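Local coordinates for protein beta-N-acetylhexosaminidase (Bacteroides fragilis, PDB 4PYS) that probably hydrolyses terminal beta-linked N-acetylhexosamine residues from glycans, at residues Asn162-His167 and Ile218-Glu223. Numbering follows the deposited sequence.
Sequences NYFHWH and ITVVPE
E223 carries one carboxylate oxygen between H165 and H167, a worked example of how adjacent parallel strands can bring distant polar residues together inside a barrel. Followed outward, E223 CB lies 3.6 Å from H165 NE2, at the edge of that ring. With CG anti to the backbone N and the chain extended beyond it, the side chain runs up to the edges of both imidazoles, its carboxylate plane turned 37° from the H165 ring and 83° from the H167 ring; E223 CG comes within 4.0 Å of H167 ND1. OE1 then accepts two hydrogen bonds from opposite faces of the carboxylate plane. H165 NE2 donates to E223 OE1 on the anti side at 2.8 Å, through a bent N-H (140°). H167 ND1 donates to E223 OE1 at 2.7 Å from above the plane, yet OE1 lies in the plane of the H167 ring. The second carboxylate oxygen, OE2, bonds to W341 NE1, and the far nitrogen of H167, NE2, to E170 OE2. Beneath this network the strands pair in parallel register, W166 N bonding to V221 O and E223 N to W166 O. Further back on the same face as E223, Y163 CD1 meets V221 CG2 at 3.6 Å. F164 and V220 turn to the other face, where helices 146-158 and 203-214 respectively cover them, the latter lying on the beta-alpha-beta crossover that joins the two strands. Strand 163-170 is flanked by 132-138 and 219-223 in the TIM-type barrel of the catalytic domain, with the histidine-carboxylate cluster toward the C-terminal ends of the strands, where such barrels carry their active sites.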
loop_
_atom_site.group_PDB
_atom_site.type_symbol
_atom_site.label_atom_id
_atom_site.label_comp_id
_atom_site.label_asym_id
_atom_site.label_seq_id
_atom_site.Cartn_x
_atom_site.Cartn_y
_atom_site.Cartn_z
ATOM N N ASN A 162 2.219 4.104 -5.299
ATOM C CA ASN A 162 3.268 3.260 -5.855
ATOM C C ASN A 162 3.596 1.996 -5.077
ATOM O O ASN A 162 4.405 1.192 -5.545
ATOM C CB ASN A 162 4.562 4.041 -6.161
ATOM C CG ASN A 162 5.075 4.856 -4.981
ATOM O OD1 ASN A 162 4.512 4.833 -3.884
ATOM N ND2 ASN A 162 6.179 5.589 -5.211
ATOM N N TYR A 163 2.980 1.805 -3.912
ATOM C CA TYR A 163 3.207 0.570 -3.159
ATOM C C TYR A 163 1.894 -0.020 -2.694
ATOM O O TYR A 163 0.998 0.696 -2.260
ATOM C CB TYR A 163 4.091 0.799 -1.923
ATOM C CG TYR A 163 5.501 1.235 -2.227
ATOM C CD1 TYR A 163 6.494 0.306 -2.528
ATOM C CD2 TYR A 163 5.841 2.578 -2.209
ATOM C CE1 TYR A 163 7.801 0.716 -2.804
ATOM C CE2 TYR A 163 7.142 2.996 -2.494
ATOM C CZ TYR A 163 8.108 2.067 -2.790
ATOM O OH TYR A 163 9.395 2.494 -3.062
ATOM N N PHE A 164 1.799 -1.342 -2.761
ATOM C CA PHE A 164 0.683 -2.052 -2.159
ATOM C C PHE A 164 1.296 -2.880 -1.044
ATOM O O PHE A 164 2.117 -3.770 -1.294
ATOM C CB PHE A 164 -0.004 -2.957 -3.186
ATOM C CG PHE A 164 -1.091 -3.837 -2.601
ATOM C CD1 PHE A 164 -2.344 -3.311 -2.293
ATOM C CD2 PHE A 164 -0.863 -5.191 -2.384
ATOM C CE1 PHE A 164 -3.353 -4.124 -1.761
ATOM C CE2 PHE A 164 -1.859 -6.018 -1.841
ATOM C CZ PHE A 164 -3.104 -5.485 -1.535
ATOM N N HIS A 165 0.914 -2.566 0.187
ATOM C CA HIS A 165 1.472 -3.221 1.374
ATOM C C HIS A 165 0.541 -4.382 1.705
ATOM O O HIS A 165 -0.633 -4.176 2.000
ATOM C CB HIS A 165 1.521 -2.152 2.478
ATOM C CG HIS A 165 1.900 -2.648 3.835
ATOM N ND1 HIS A 165 1.961 -1.808 4.926
ATOM C CD2 HIS A 165 2.226 -3.882 4.295
ATOM C CE1 HIS A 165 2.296 -2.498 6.000
ATOM N NE2 HIS A 165 2.470 -3.761 5.644
ATOM N N TRP A 166 1.052 -5.608 1.608
ATOM C CA TRP A 166 0.210 -6.796 1.706
ATOM C C TRP A 166 0.465 -7.477 3.053
ATOM O O TRP A 166 1.498 -8.111 3.247
ATOM C CB TRP A 166 0.543 -7.758 0.554
ATOM C CG TRP A 166 -0.542 -8.748 0.220
ATOM C CD1 TRP A 166 -1.784 -8.838 0.786
ATOM C CD2 TRP A 166 -0.471 -9.786 -0.768
ATOM N NE1 TRP A 166 -2.490 -9.881 0.206
ATOM C CE2 TRP A 166 -1.705 -10.471 -0.751
ATOM C CE3 TRP A 166 0.521 -10.207 -1.659
ATOM C CZ2 TRP A 166 -1.971 -11.568 -1.589
ATOM C CZ3 TRP A 166 0.255 -11.286 -2.501
ATOM C CH2 TRP A 166 -0.979 -11.960 -2.450
ATOM N N HIS A 167 -0.468 -7.306 3.985
ATOM C CA HIS A 167 -0.327 -7.816 5.342
ATOM C C HIS A 167 -0.793 -9.263 5.289
ATOM O O HIS A 167 -1.993 -9.534 5.312
ATOM C CB HIS A 167 -1.193 -6.971 6.294
ATOM C CG HIS A 167 -1.032 -7.313 7.747
ATOM N ND1 HIS A 167 -0.050 -6.761 8.543
ATOM C CD2 HIS A 167 -1.751 -8.132 8.553
ATOM C CE1 HIS A 167 -0.156 -7.243 9.771
ATOM N NE2 HIS A 167 -1.181 -8.078 9.803
ATOM N N ILE A 218 3.016 -0.689 -9.562
ATOM C CA ILE A 218 2.877 -0.943 -8.127
ATOM C C ILE A 218 3.913 -1.953 -7.653
ATOM O O ILE A 218 4.035 -3.028 -8.234
ATOM C CB ILE A 218 1.475 -1.491 -7.793
ATOM C CG1 ILE A 218 0.410 -0.430 -8.084
ATOM C CG2 ILE A 218 1.403 -1.915 -6.329
ATOM C CD1 ILE A 218 0.619 0.872 -7.308
ATOM N N THR A 219 4.652 -1.600 -6.602
ATOM C CA THR A 219 5.577 -2.527 -5.953
ATOM C C THR A 219 4.840 -3.160 -4.780
ATOM O O THR A 219 4.245 -2.455 -3.968
ATOM C CB THR A 219 6.816 -1.782 -5.456
ATOM O OG1 THR A 219 7.547 -1.281 -6.589
ATOM C CG2 THR A 219 7.723 -2.697 -4.622
ATOM N N VAL A 220 4.848 -4.484 -4.706
ATOM C CA VAL A 220 4.125 -5.181 -3.637
ATOM C C VAL A 220 5.068 -5.439 -2.463
ATOM O O VAL A 220 6.047 -6.158 -2.597
ATOM C CB VAL A 220 3.543 -6.508 -4.126
ATOM C CG1 VAL A 220 2.824 -7.226 -2.983
ATOM C CG2 VAL A 220 2.565 -6.251 -5.285
ATOM N N VAL A 221 4.765 -4.827 -1.323
ATOM C CA VAL A 221 5.593 -4.930 -0.126
ATOM C C VAL A 221 4.949 -5.967 0.795
ATOM O O VAL A 221 3.896 -5.719 1.360
ATOM C CB VAL A 221 5.639 -3.589 0.596
ATOM C CG1 VAL A 221 6.512 -3.675 1.857
ATOM C CG2 VAL A 221 6.194 -2.513 -0.334
ATOM N N PRO A 222 5.577 -7.141 0.937
ATOM C CA PRO A 222 4.970 -8.136 1.829
ATOM C C PRO A 222 5.253 -7.813 3.290
ATOM O O PRO A 222 6.328 -7.275 3.602
ATOM C CB PRO A 222 5.706 -9.423 1.448
ATOM C CG PRO A 222 7.080 -8.953 1.042
ATOM C CD PRO A 222 6.867 -7.593 0.381
ATOM N N GLU A 223 4.316 -8.142 4.173
ATOM C CA GLU A 223 4.592 -8.065 5.610
ATOM C C GLU A 223 4.531 -9.463 6.229
ATOM O O GLU A 223 3.498 -10.132 6.179
ATOM C CB GLU A 223 3.611 -7.149 6.332
ATOM C CG GLU A 223 3.913 -7.003 7.834
ATOM C CD GLU A 223 2.939 -6.098 8.560
ATOM O OE1 GLU A 223 2.190 -5.343 7.895
ATOM O OE2 GLU A 223 2.913 -6.120 9.808
HETATM O O HOH W 1 6.624 1.041 -7.254
#